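Local coordinates for putative transcriptional regulator, sugar-binding family (Arthrobacter aurescens, PDB 3NZE), which probably acts as a sugar-responsive DNA-binding transcriptional regulator of the SorC family, the crystallised part being its putative sugar-binding domain, at residues 43-46 / 47-50; 65-68 / 69-73; 103-106 / 107-110; 124-128 / 129-133; 142-145 / 146-150. All coordinates share one frame; numbering follows the deposited sequence. Where two conformers were deposited one is given.

Interaction 1 of 5, residues 43-46 / 47-50; sequences AMQA and ARTI
Ala47 opens the second half of a continuous piece of alpha-helix, the last two turns of helix 35-50. Its N-H bonds to Ala43 O, with N and O 2.9 Å apart, and its CB rests over the carbonyl oxygens of Ala43 and Met44. Arg48 follows with the next i to i+4 bond, from its N to Met44 O. The Arg48 side chain runs outward. Its CG passes 4.1 Å from Gln45 NE2, and the planes of the guanidinium and the amide stand 86° apart, so the two flat groups do not stack. Thr49 is tied to Gln45 twice. Its backbone N bonds to Gln45 O at 3.0 Å, and its hydroxyl receives the amide of Gln45. The chain of Gln45 leaves with CG anti to the backbone N (chi1 174°) and then bends at chi2 (64°), which turns the amide forward along the helix, toward Thr49. Both residues also touch His25 of strand 23-27, so this polar pair lies where the helix meets that strand. Ile50 is the last residue of the helix, and its N bonds to Ala46 O at 2.8 Å. On this side the helix is apolar: Ala43, Ala46 and Ile50 all pack on Val71 of helix 66-73. The helix thus covers the sheet with Ala46 and Ile50 on strand 225-230 and with the Gln45-Thr49 pair on strand 23-27, while Arg48 is exposed. In the side-chain bond, Gln45 NE2 lies 3.2 Å from Thr49 OG1, and that oxygen sits almost exactly in the amide plane.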
loop_
_atom_site.group_PDB
_atom_site.type_symbol
_atom_site.label_atom_id
_atom_site.label_comp_id
_atom_site.label_asym_id
_atom_site.label_seq_id
_atom_site.Cartn_x
_atom_site.Cartn_y
_atom_site.Cartn_z
ATOM N N ALA A 43 9.133 -8.375 -3.444
ATOM C CA ALA A 43 7.785 -8.845 -3.735
ATOM C C ALA A 43 7.648 -10.354 -3.554
ATOM O O ALA A 43 6.601 -10.839 -3.113
ATOM C CB ALA A 43 7.373 -8.437 -5.149
HETATM N N MSE A 44 8.692 -11.093 -3.900
HETATM C CA MSE A 44 8.694 -12.535 -3.675
HETATM C C MSE A 44 8.565 -12.877 -2.196
HETATM O O MSE A 44 7.797 -13.760 -1.824
HETATM C CB MSE A 44 9.973 -13.185 -4.207
HETATM C CG MSE A 44 9.995 -13.416 -5.680
HETATM SE SE MSE A 44 11.449 -14.633 -6.119
HETATM C CE MSE A 44 10.749 -16.301 -5.413
ATOM N N GLN A 45 9.330 -12.196 -1.347
ATOM C CA GLN A 45 9.230 -12.462 0.079
ATOM C C GLN A 45 7.853 -12.053 0.594
ATOM O O GLN A 45 7.262 -12.734 1.427
ATOM C CB GLN A 45 10.327 -11.728 0.859
ATOM C CG GLN A 45 10.185 -11.864 2.371
ATOM C CD GLN A 45 10.346 -13.303 2.820
ATOM O OE1 GLN A 45 11.367 -13.936 2.545
ATOM N NE2 GLN A 45 9.336 -13.828 3.510
ATOM N N ALA A 46 7.340 -10.932 0.108
ATOM C CA ALA A 46 6.033 -10.478 0.564
ATOM C C ALA A 46 4.969 -11.530 0.231
ATOM O O ALA A 46 4.093 -11.822 1.047
ATOM C CB ALA A 46 5.675 -9.112 -0.066
ATOM N N ALA A 47 5.033 -12.085 -0.974
ATOM C CA ALA A 47 4.064 -13.099 -1.385
ATOM C C ALA A 47 4.114 -14.293 -0.443
ATOM O O ALA A 47 3.085 -14.856 -0.064
ATOM C CB ALA A 47 4.347 -13.548 -2.825
ATOM N N ARG A 48 5.329 -14.689 -0.082
ATOM C CA ARG A 48 5.518 -15.812 0.821
ATOM C C ARG A 48 4.902 -15.512 2.184
ATOM O O ARG A 48 4.324 -16.390 2.827
ATOM C CB ARG A 48 7.006 -16.145 0.957
ATOM C CG ARG A 48 7.299 -17.133 2.066
ATOM C CD ARG A 48 8.726 -17.646 1.996
ATOM N NE ARG A 48 8.924 -18.516 0.842
ATOM C CZ ARG A 48 9.933 -19.371 0.724
ATOM N NH1 ARG A 48 10.834 -19.471 1.693
ATOM N NH2 ARG A 48 10.036 -20.131 -0.359
ATOM N N THR A 49 5.021 -14.264 2.621
ATOM C CA THR A 49 4.470 -13.850 3.908
ATOM C C THR A 49 2.948 -13.711 3.897
ATOM O O THR A 49 2.274 -14.042 4.875
ATOM C CB THR A 49 5.142 -12.553 4.390
ATOM O OG1 THR A 49 6.536 -12.820 4.633
ATOM C CG2 THR A 49 4.476 -12.049 5.658
ATOM N N ILE A 50 2.412 -13.234 2.779
ATOM C CA ILE A 50 0.978 -13.035 2.617
ATOM C C ILE A 50 0.174 -14.341 2.597
ATOM O O ILE A 50 -0.930 -14.409 3.144
ATOM C CB ILE A 50 0.699 -12.269 1.316
ATOM C CG1 ILE A 50 1.107 -10.806 1.473
ATOM C CG2 ILE A 50 -0.773 -12.392 0.910
ATOM C CD1 ILE A 50 1.128 -10.047 0.153
#

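Interaction 2 of 5, residues 65-68 / 69-73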
loop_
_atom_site.group_PDB
_atom_site.type_symbol
_atom_site.label_atom_id
_atom_site.label_comp_id
_atom_site.label_asym_id
_atom_site.label_seq_id
_atom_site.Cartn_x
_atom_site.Cartn_y
_atom_site.Cartn_z
ATOM N N GLY A 65 -0.918 -0.812 -6.911
ATOM C CA GLY A 65 0.140 0.110 -7.279
ATOM C C GLY A 65 1.279 -0.695 -7.877
ATOM O O GLY A 65 1.145 -1.896 -8.064
ATOM N N ALA A 66 2.403 -0.043 -8.161
ATOM C CA ALA A 66 3.544 -0.726 -8.756
ATOM C C ALA A 66 4.072 -1.826 -7.827
ATOM O O ALA A 66 4.393 -2.919 -8.270
ATOM C CB ALA A 66 4.647 0.271 -9.100
ATOM N N THR A 67 4.116 -1.543 -6.532
ATOM C CA THR A 67 4.594 -2.548 -5.597
ATOM C C THR A 67 3.655 -3.745 -5.573
ATOM O O THR A 67 4.086 -4.884 -5.681
ATOM C CB THR A 67 4.769 -1.970 -4.192
ATOM O OG1 THR A 67 5.749 -0.926 -4.253
ATOM C CG2 THR A 67 5.253 -3.068 -3.215
ATOM N N LEU A 68 2.364 -3.483 -5.438
ATOM C CA LEU A 68 1.403 -4.573 -5.367
ATOM C C LEU A 68 1.328 -5.377 -6.670
ATOM O O LEU A 68 1.020 -6.572 -6.662
ATOM C CB LEU A 68 0.034 -4.039 -4.956
ATOM C CG LEU A 68 -0.321 -4.372 -3.507
ATOM C CD1 LEU A 68 -0.504 -5.885 -3.411
ATOM C CD2 LEU A 68 0.764 -3.890 -2.540
ATOM N N SER A 69 1.631 -4.730 -7.786
ATOM C CA SER A 69 1.671 -5.452 -9.051
ATOM C C SER A 69 2.755 -6.523 -8.977
ATOM O O SER A 69 2.518 -7.684 -9.309
ATOM C CB SER A 69 1.963 -4.507 -10.208
ATOM O OG SER A 69 1.740 -5.166 -11.439
ATOM N N ALA A 70 3.944 -6.124 -8.533
ATOM C CA ALA A 70 5.047 -7.075 -8.380
ATOM C C ALA A 70 4.669 -8.198 -7.421
ATOM O O ALA A 70 4.903 -9.374 -7.703
ATOM C CB ALA A 70 6.307 -6.364 -7.928
ATOM N N VAL A 71 4.084 -7.843 -6.280
ATOM C CA VAL A 71 3.607 -8.841 -5.335
ATOM C C VAL A 71 2.638 -9.827 -5.995
ATOM O O VAL A 71 2.754 -11.044 -5.815
ATOM C CB VAL A 71 2.933 -8.161 -4.134
ATOM C CG1 VAL A 71 2.244 -9.180 -3.220
ATOM C CG2 VAL A 71 3.959 -7.338 -3.370
ATOM N N SER A 72 1.697 -9.307 -6.779
ATOM C CA SER A 72 0.677 -10.160 -7.365
ATOM C C SER A 72 1.271 -11.189 -8.317
ATOM O O SER A 72 0.703 -12.255 -8.513
ATOM C CB SER A 72 -0.382 -9.328 -8.088
ATOM O OG SER A 72 0.132 -8.756 -9.282
ATOM N N ARG A 73 2.411 -10.864 -8.914
ATOM C CA ARG A 73 3.063 -11.787 -9.836
ATOM C C ARG A 73 3.731 -12.963 -9.130
ATOM O O ARG A 73 4.048 -13.967 -9.764
ATOM C CB ARG A 73 4.078 -11.054 -10.712
ATOM C CG ARG A 73 3.443 -10.094 -11.693
ATOM C CD ARG A 73 4.475 -9.507 -12.629
ATOM N NE ARG A 73 3.911 -8.429 -13.431
ATOM C CZ ARG A 73 3.257 -8.607 -14.575
ATOM N NH1 ARG A 73 2.779 -7.558 -15.230
ATOM N NH2 ARG A 73 3.080 -9.829 -15.062
#
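Ser69 N takes up the carbonyl of Gly65, the N-cap residue of helix 66-73, with N and O 2.9 Å apart. This is the first of four i to i+4 bonds that cross here. Ala70 N donates to Ala66 O, and Val71 N to Thr67 O in a nearly straight bond (N-H...O 170°). Ser72 N then donates to Leu68 O at 2.8 Å. The carbonyls of residues 65 to 68 are therefore all satisfied within the helix.

Ser69 O serves two donors. One is Arg73 N, at 3.2 Å. The other is the hydroxyl of Ser72, whose OG comes within 2.6 Å of Ser69 O. The chi1 of Ser72 (71°) sets OG between its own N and carbonyl carbon, from where it can turn back to the preceding turn. The same OG probably also accepts from Arg108 NH1 of helix 99-113, since its own proton goes to Ser69 O.

The apolar part is light. Leu68 and Val71 lie side by side and point the same way, with Leu68 CD1 4.2 Å from Val71 CB. Leu68 packs on Phe109 and Ala70 on Leu39 of helix 35-50, so the helix of this beta-alpha-beta unit is flanked by two others. The chemistry implies that a buried serine does double work: it donates to the carbonyl of Ser69 and probably provides a polar link to the neighbouring helix.

Interaction 3 of 5, residues 103-106 / 107-110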
loop_
_atom_site.group_PDB
_atom_site.type_symbol
_atom_site.label_atom_id
_atom_site.label_comp_id
_atom_site.label_asym_id
_atom_site.label_seq_id
_atom_site.Cartn_x
_atom_site.Cartn_y
_atom_site.Cartn_z
ATOM N N SER A 103 -6.742 -3.891 -12.861
ATOM C CA SER A 103 -7.533 -5.098 -13.064
ATOM C C SER A 103 -6.678 -6.369 -13.073
ATOM O O SER A 103 -7.078 -7.395 -12.520
ATOM C CB SER A 103 -8.348 -5.000 -14.347
ATOM O OG SER A 103 -9.029 -6.216 -14.596
ATOM N N ASP A 104 -5.510 -6.302 -13.704
ATOM C CA ASP A 104 -4.625 -7.460 -13.768
ATOM C C ASP A 104 -4.155 -7.874 -12.384
ATOM O O ASP A 104 -4.032 -9.069 -12.097
ATOM C CB ASP A 104 -3.428 -7.195 -14.690
ATOM C CG ASP A 104 -3.820 -7.187 -16.164
ATOM O OD1 ASP A 104 -4.953 -7.602 -16.470
ATOM O OD2 ASP A 104 -2.993 -6.783 -17.005
ATOM N N ILE A 105 -3.883 -6.883 -11.544
ATOM C CA ILE A 105 -3.474 -7.141 -10.162
ATOM C C ILE A 105 -4.589 -7.872 -9.431
ATOM O O ILE A 105 -4.366 -8.932 -8.832
ATOM C CB ILE A 105 -3.121 -5.835 -9.417
ATOM C CG1 ILE A 105 -1.860 -5.215 -10.017
ATOM C CG2 ILE A 105 -2.917 -6.090 -7.920
ATOM C CD1 ILE A 105 -1.614 -3.801 -9.566
HETATM N N MSE A 106 -5.801 -7.326 -9.505
HETATM C CA MSE A 106 -6.926 -7.966 -8.829
HETATM C C MSE A 106 -7.165 -9.394 -9.336
HETATM O O MSE A 106 -7.397 -10.311 -8.543
HETATM C CB MSE A 106 -8.193 -7.098 -8.888
HETATM C CG MSE A 106 -7.996 -5.665 -8.419
HETATM SE SE MSE A 106 -7.519 -5.584 -6.517
HETATM C CE MSE A 106 -9.001 -6.600 -5.785
ATOM N N ARG A 107 -7.105 -9.591 -10.652
ATOM C CA ARG A 107 -7.252 -10.928 -11.244
ATOM C C ARG A 107 -6.223 -11.945 -10.732
ATOM O O ARG A 107 -6.573 -13.080 -10.415
ATOM C CB ARG A 107 -7.203 -10.845 -12.778
ATOM C CG ARG A 107 -8.400 -10.142 -13.385
ATOM C CD ARG A 107 -8.316 -10.068 -14.916
ATOM N NE ARG A 107 -9.374 -9.204 -15.451
ATOM C CZ ARG A 107 -10.440 -9.647 -16.111
ATOM N NH1 ARG A 107 -11.356 -8.787 -16.546
ATOM N NH2 ARG A 107 -10.592 -10.947 -16.346
ATOM N N ARG A 108 -4.961 -11.535 -10.642
ATOM C CA ARG A 108 -3.913 -12.398 -10.091
ATOM C C ARG A 108 -4.216 -12.830 -8.655
ATOM O O ARG A 108 -3.979 -13.990 -8.283
ATOM C CB ARG A 108 -2.551 -11.700 -10.170
ATOM C CG ARG A 108 -1.969 -11.692 -11.597
ATOM C CD ARG A 108 -0.702 -10.851 -11.699
ATOM N NE ARG A 108 -0.499 -10.388 -13.069
ATOM C CZ ARG A 108 -0.267 -9.126 -13.406
ATOM N NH1 ARG A 108 -0.185 -8.185 -12.478
ATOM N NH2 ARG A 108 -0.097 -8.808 -14.678
ATOM N N PHE A 109 -4.738 -11.904 -7.856
ATOM C CA PHE A 109 -5.091 -12.230 -6.470
ATOM C C PHE A 109 -6.274 -13.185 -6.461
ATOM O O PHE A 109 -6.260 -14.194 -5.768
ATOM C CB PHE A 109 -5.408 -10.968 -5.650
ATOM C CG PHE A 109 -4.216 -10.393 -4.935
ATOM C CD1 PHE A 109 -3.409 -9.452 -5.549
ATOM C CD2 PHE A 109 -3.892 -10.809 -3.646
ATOM C CE1 PHE A 109 -2.315 -8.913 -4.897
ATOM C CE2 PHE A 109 -2.799 -10.274 -2.991
ATOM C CZ PHE A 109 -2.006 -9.324 -3.613
ATOM N N GLY A 110 -7.294 -12.875 -7.252
ATOM C CA GLY A 110 -8.455 -13.742 -7.343
ATOM C C GLY A 110 -8.108 -15.145 -7.789
ATOM O O GLY A 110 -8.632 -16.124 -7.254
HETATM O O HOH W 1 -11.825 -6.125 -14.537
#
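The backbone is regular alpha-helix, with i to i+4 bonds from Arg107 N, Arg108 N, Phe109 N and Gly110 N to the carbonyls of Ser103 to Met106. Arg107 and Ser103 add a side-chain bond. Arg107 NE points straight at Ser103 OG, 3.1 Å away (N-H...O 168°), and the oxygen lies at the edge of the guanidinium, in its plane. The arginine chain is extended from CG to NE, which carries NE back over one turn. A water 2.8 Å from Ser103 OG also accepts a weak bond from Arg107 NH1.

Arg108 behaves differently. Its guanidinium lies with one face over Asp104 CB, which is 3.7 Å from Arg108 NH2. Asp104 OD2 is 4.2 Å from Arg108 NH2 but well out of the guanidinium plane, so the charges probably attract without a bond. On the buried side, Ile105 CG2 meets Phe109 CD1 at 4.1 Å, the two side chains pointing the same way. Phe109 and Met106, a selenomethionine, pack on strands 59-62 and 84-87. This is the amphipathic helix of a Rossmann-like beta-alpha-beta unit, linking parallel strands 84-87 and 116-118.

Interaction 4 of 5, residues 124-128 / 129-133; sequences AFFDH and ASTKT
Phe126 is the first residue of the loop 124-128 to meet helix 129-135, and the contact is the N-terminal entry of that helix. Its ring lies against the first turn. Lys132 CA sits over one face, 3.9 Å from the ring centroid and 19° off the ring normal, a CH-pi contact. Lys132 CB adds to this at the ring rim, 3.5 Å from Phe126 CD2. The lysine chain crosses the phenylalanine at about a right angle and runs on, fully extended, to a weak bond from NZ to Ser212 O. Thr131 meets another part of the ring, its CG2 lying 3.6 Å from Phe126 CD1. The loop is also held by Arg211: the backbone of Phe126 pairs with it, and Phe126 O also takes Arg211 NE.

His128 comes next, at the N-cap position. The end of its side chain leads away from the helix, with Thr131 OG1 near the edge of the ring and Asp127 CB over one face. His128 CB lies 3.8 Å from both Ser130 OG and Thr131 OG1. Its main role here is played by the backbone. His128 O accepts Thr131 N and, weakly, Lys132 N, the latter at 3.5 Å. The tighter bond is bent: Thr131 N is 2.9 Å from His128 O and stands above the carbonyl plane, 58° out of it.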
loop_
_atom_site.group_PDB
_atom_site.type_symbol
_atom_site.label_atom_id
_atom_site.label_comp_id
_atom_site.label_asym_id
_atom_site.label_seq_id
_atom_site.Cartn_x
_atom_site.Cartn_y
_atom_site.Cartn_z
ATOM N N ALA A 124 -8.687 7.010 -10.421
ATOM C CA ALA A 124 -7.539 6.858 -9.521
ATOM C C ALA A 124 -7.545 7.862 -8.376
ATOM O O ALA A 124 -7.040 7.577 -7.302
ATOM C CB ALA A 124 -6.222 6.973 -10.309
ATOM N N PHE A 125 -8.112 9.038 -8.625
ATOM C CA PHE A 125 -8.076 10.150 -7.680
ATOM C C PHE A 125 -9.001 11.194 -8.287
ATOM O O PHE A 125 -9.240 11.174 -9.500
ATOM C CB PHE A 125 -6.642 10.694 -7.600
ATOM C CG PHE A 125 -6.338 11.462 -6.341
ATOM C CD1 PHE A 125 -6.002 10.794 -5.177
ATOM C CD2 PHE A 125 -6.361 12.850 -6.333
ATOM C CE1 PHE A 125 -5.709 11.492 -4.015
ATOM C CE2 PHE A 125 -6.073 13.554 -5.169
ATOM C CZ PHE A 125 -5.740 12.870 -4.018
ATOM N N PHE A 126 -9.537 12.095 -7.469
ATOM C CA PHE A 126 -10.434 13.127 -7.988
ATOM C C PHE A 126 -9.741 14.467 -8.164
ATOM O O PHE A 126 -8.919 14.855 -7.348
ATOM C CB PHE A 126 -11.648 13.294 -7.075
ATOM C CG PHE A 126 -12.544 12.099 -7.047
ATOM C CD1 PHE A 126 -13.366 11.813 -8.129
ATOM C CD2 PHE A 126 -12.584 11.272 -5.935
ATOM C CE1 PHE A 126 -14.202 10.715 -8.110
ATOM C CE2 PHE A 126 -13.425 10.172 -5.911
ATOM C CZ PHE A 126 -14.229 9.886 -7.010
ATOM N N ASP A 127 -10.084 15.170 -9.237
ATOM C CA ASP A 127 -9.608 16.536 -9.470
ATOM C C ASP A 127 -10.231 17.523 -8.484
ATOM O O ASP A 127 -9.605 18.519 -8.103
ATOM C CB ASP A 127 -9.971 17.001 -10.888
ATOM C CG ASP A 127 -9.139 16.330 -11.969
ATOM O OD1 ASP A 127 -8.212 15.563 -11.637
ATOM O OD2 ASP A 127 -9.411 16.590 -13.163
ATOM N N HIS A 128 -11.469 17.247 -8.088
ATOM C CA HIS A 128 -12.240 18.152 -7.251
ATOM C C HIS A 128 -12.889 17.394 -6.108
ATOM O O HIS A 128 -13.492 16.343 -6.312
ATOM C CB HIS A 128 -13.346 18.848 -8.067
ATOM C CG HIS A 128 -12.863 19.469 -9.340
ATOM N ND1 HIS A 128 -13.098 18.909 -10.577
ATOM C CD2 HIS A 128 -12.159 20.603 -9.568
ATOM C CE1 HIS A 128 -12.560 19.671 -11.513
ATOM N NE2 HIS A 128 -11.984 20.705 -10.927
ATOM N N ALA A 129 -12.783 17.948 -4.906
ATOM C CA ALA A 129 -13.400 17.335 -3.740
ATOM C C ALA A 129 -14.903 17.163 -3.921
ATOM O O ALA A 129 -15.477 16.194 -3.423
ATOM C CB ALA A 129 -13.093 18.143 -2.478
ATOM N N SER A 130 -15.538 18.093 -4.635
ATOM C CA SER A 130 -16.974 18.002 -4.864
ATOM C C SER A 130 -17.341 16.758 -5.681
ATOM O O SER A 130 -18.447 16.228 -5.545
ATOM C CB SER A 130 -17.524 19.279 -5.524
ATOM O OG SER A 130 -16.905 19.537 -6.775
ATOM N N THR A 131 -16.421 16.288 -6.521
ATOM C CA THR A 131 -16.677 15.054 -7.260
ATOM C C THR A 131 -16.671 13.857 -6.312
ATOM O O THR A 131 -17.513 12.967 -6.424
ATOM C CB THR A 131 -15.671 14.818 -8.403
ATOM O OG1 THR A 131 -15.546 16.018 -9.175
ATOM C CG2 THR A 131 -16.154 13.676 -9.298
ATOM N N LYS A 132 -15.723 13.829 -5.380
ATOM C CA LYS A 132 -15.692 12.742 -4.412
ATOM C C LYS A 132 -16.984 12.695 -3.617
ATOM O O LYS A 132 -17.585 11.633 -3.474
ATOM C CB LYS A 132 -14.515 12.855 -3.449
ATOM C CG LYS A 132 -14.504 11.685 -2.465
ATOM C CD LYS A 132 -13.438 11.804 -1.412
ATOM C CE LYS A 132 -13.474 10.593 -0.495
ATOM N NZ LYS A 132 -12.371 10.633 0.492
ATOM N N THR A 133 -17.400 13.852 -3.100
ATOM C CA THR A 133 -18.644 13.967 -2.357
ATOM C C THR A 133 -19.807 13.364 -3.133
ATOM O O THR A 133 -20.572 12.550 -2.601
ATOM C CB THR A 133 -18.950 15.441 -2.021
ATOM O OG1 THR A 133 -17.909 15.956 -1.182
ATOM C CG2 THR A 133 -20.288 15.568 -1.305
#

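Interaction 5 of 5, residues 142-145 / 146-150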
loop_
_atom_site.group_PDB
_atom_site.type_symbol
_atom_site.label_atom_id
_atom_site.label_comp_id
_atom_site.label_asym_id
_atom_site.label_seq_id
_atom_site.Cartn_x
_atom_site.Cartn_y
_atom_site.Cartn_z
ATOM N N GLN A 142 -20.937 2.961 -2.756
ATOM C CA GLN A 142 -21.199 2.654 -1.349
ATOM C C GLN A 142 -21.138 1.158 -1.053
ATOM O O GLN A 142 -20.669 0.750 0.011
ATOM C CB GLN A 142 -22.552 3.234 -0.921
ATOM C CG GLN A 142 -22.553 4.748 -0.835
ATOM C CD GLN A 142 -23.944 5.341 -0.661
ATOM O OE1 GLN A 142 -24.959 4.670 -0.871
ATOM N NE2 GLN A 142 -23.994 6.613 -0.283
ATOM N N ARG A 143 -21.595 0.333 -1.991
ATOM C CA ARG A 143 -21.567 -1.109 -1.784
ATOM C C ARG A 143 -20.126 -1.616 -1.682
ATOM O O ARG A 143 -19.833 -2.554 -0.943
ATOM C CB ARG A 143 -22.321 -1.831 -2.898
ATOM C CG ARG A 143 -23.819 -1.540 -2.943
ATOM C CD ARG A 143 -24.567 -2.167 -1.769
ATOM N NE ARG A 143 -24.385 -1.423 -0.526
ATOM C CZ ARG A 143 -25.012 -0.286 -0.240
ATOM N NH1 ARG A 143 -25.856 0.247 -1.114
ATOM N NH2 ARG A 143 -24.789 0.324 0.916
ATOM N N ILE A 144 -19.222 -0.981 -2.419
ATOM C CA ILE A 144 -17.811 -1.322 -2.306
ATOM C C ILE A 144 -17.196 -0.760 -1.018
ATOM O O ILE A 144 -16.413 -1.443 -0.359
ATOM C CB ILE A 144 -17.009 -0.859 -3.536
ATOM C CG1 ILE A 144 -17.571 -1.531 -4.792
ATOM C CG2 ILE A 144 -15.529 -1.214 -3.372
ATOM C CD1 ILE A 144 -17.531 -3.049 -4.737
ATOM N N LEU A 145 -17.549 0.472 -0.658
ATOM C CA LEU A 145 -17.089 1.041 0.600
ATOM C C LEU A 145 -17.467 0.117 1.756
ATOM O O LEU A 145 -16.702 -0.047 2.704
ATOM C CB LEU A 145 -17.662 2.449 0.814
ATOM C CG LEU A 145 -17.218 3.495 -0.216
ATOM C CD1 LEU A 145 -17.910 4.829 0.013
ATOM C CD2 LEU A 145 -15.690 3.652 -0.199
ATOM N N ASP A 146 -18.646 -0.498 1.665
ATOM C CA ASP A 146 -19.133 -1.382 2.725
ATOM C C ASP A 146 -18.279 -2.646 2.830
ATOM O O ASP A 146 -18.004 -3.140 3.934
ATOM C CB ASP A 146 -20.598 -1.762 2.491
ATOM C CG ASP A 146 -21.556 -0.590 2.679
ATOM O OD1 ASP A 146 -21.157 0.444 3.255
ATOM O OD2 ASP A 146 -22.724 -0.714 2.250
ATOM N N LEU A 147 -17.873 -3.172 1.679
ATOM C CA LEU A 147 -17.008 -4.350 1.640
ATOM C C LEU A 147 -15.646 -4.017 2.222
ATOM O O LEU A 147 -15.079 -4.795 2.984
ATOM C CB LEU A 147 -16.827 -4.855 0.205
ATOM C CG LEU A 147 -17.733 -5.991 -0.249
ATOM C CD1 LEU A 147 -17.372 -6.408 -1.681
ATOM C CD2 LEU A 147 -17.613 -7.170 0.700
ATOM N N GLN A 148 -15.116 -2.859 1.838
ATOM C CA GLN A 148 -13.828 -2.417 2.349
ATOM C C GLN A 148 -13.862 -2.352 3.869
ATOM O O GLN A 148 -12.889 -2.717 4.523
ATOM C CB GLN A 148 -13.455 -1.049 1.778
ATOM C CG GLN A 148 -13.056 -1.081 0.304
ATOM C CD GLN A 148 -12.865 0.310 -0.274
ATOM O OE1 GLN A 148 -13.069 1.302 0.411
ATOM N NE2 GLN A 148 -12.479 0.385 -1.554
ATOM N N ALA A 149 -14.980 -1.890 4.422
ATOM C CA ALA A 149 -15.105 -1.691 5.866
ATOM C C ALA A 149 -15.033 -3.015 6.623
ATOM O O ALA A 149 -14.686 -3.049 7.808
ATOM C CB ALA A 149 -16.408 -0.946 6.194
ATOM N N ARG A 150 -15.354 -4.102 5.930
ATOM C CA ARG A 150 -15.353 -5.430 6.533
ATOM C C ARG A 150 -14.059 -6.210 6.294
ATOM O O ARG A 150 -13.990 -7.393 6.616
ATOM C CB ARG A 150 -16.520 -6.262 5.993
ATOM C CG ARG A 150 -17.913 -5.748 6.348
ATOM C CD ARG A 150 -18.970 -6.398 5.434
ATOM N NE ARG A 150 -18.950 -7.853 5.551
ATOM C CZ ARG A 150 -19.423 -8.698 4.640
ATOM N NH1 ARG A 150 -19.962 -8.244 3.518
ATOM N NH2 ARG A 150 -19.346 -10.009 4.849
#
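The Arg143 guanidinium meets Asp146 at its edge, with Asp146 OD2 lying in the guanidinium plane. The aspartate oxygen is met on its syn side, 22° out of the carboxylate plane, and the two flat groups are turned 39° from each other. Arg143 NH2 makes the short bond of this salt bridge, 2.7 Å to Asp146 OD2. Arg143 NE adds a weak one of 3.3 Å to the same Asp146 OD2. The arginine chain bends at both chi2 and chi3, and so curls round to lie beside the aspartate, both side chains pointing the same way. Arg143 was modelled in two conformers, so the pairing describes one of them. Both residues are exposed. This is an i to i+3 salt bridge on the outer side of an amphipathic helix whose other side packs on the sheet.

The amide of Gln148 is the second flat group. Its OE1 lies 3.6 Å from Leu145 CD2, and its NE2 lies 3.9 Å from Ile144 CG2. Gln148 NE2 finds its polar partner outside, in Gln87 O. Gln142 likewise turns away, and its NE2 bonds to Trp136 O.

The backbone beneath is helical. Asp146 N bonds to Gln142 O, Gln148 N to Ile144 O at 2.9 Å, and Ala149 N to Leu145 O, while Leu147 N to Arg143 O is weak. Helix 139-149 lies against the sheet: Ile144 and Leu147 touch Glu118 on strand 116-118, Ile144 and Gln148 reach Val86 on strand 84-87, and Leu147 continues to Ile59 on strand 59-62.

Interactions 1, 2 and 3 form a row of three helices. The centres of interactions 1 and 2 are about 11 Å apart, and Ala43 CB packs 3.5 Å from Val71 N. Those of interactions 2 and 3 are about 10 Å apart, with Ser69 CA 3.7 Å from Ile105 CG1. Interactions 4 and 5 stand apart, on successive helices with centres about 18 Å from each other. Glu118 is a calcium-binding residue seen for this protein, although no ion is bound to this chain in the model. Its side chain is about 4 Å from that of Leu147 and about 6 Å from that of Met106, so interactions 5 and 3 both approach it.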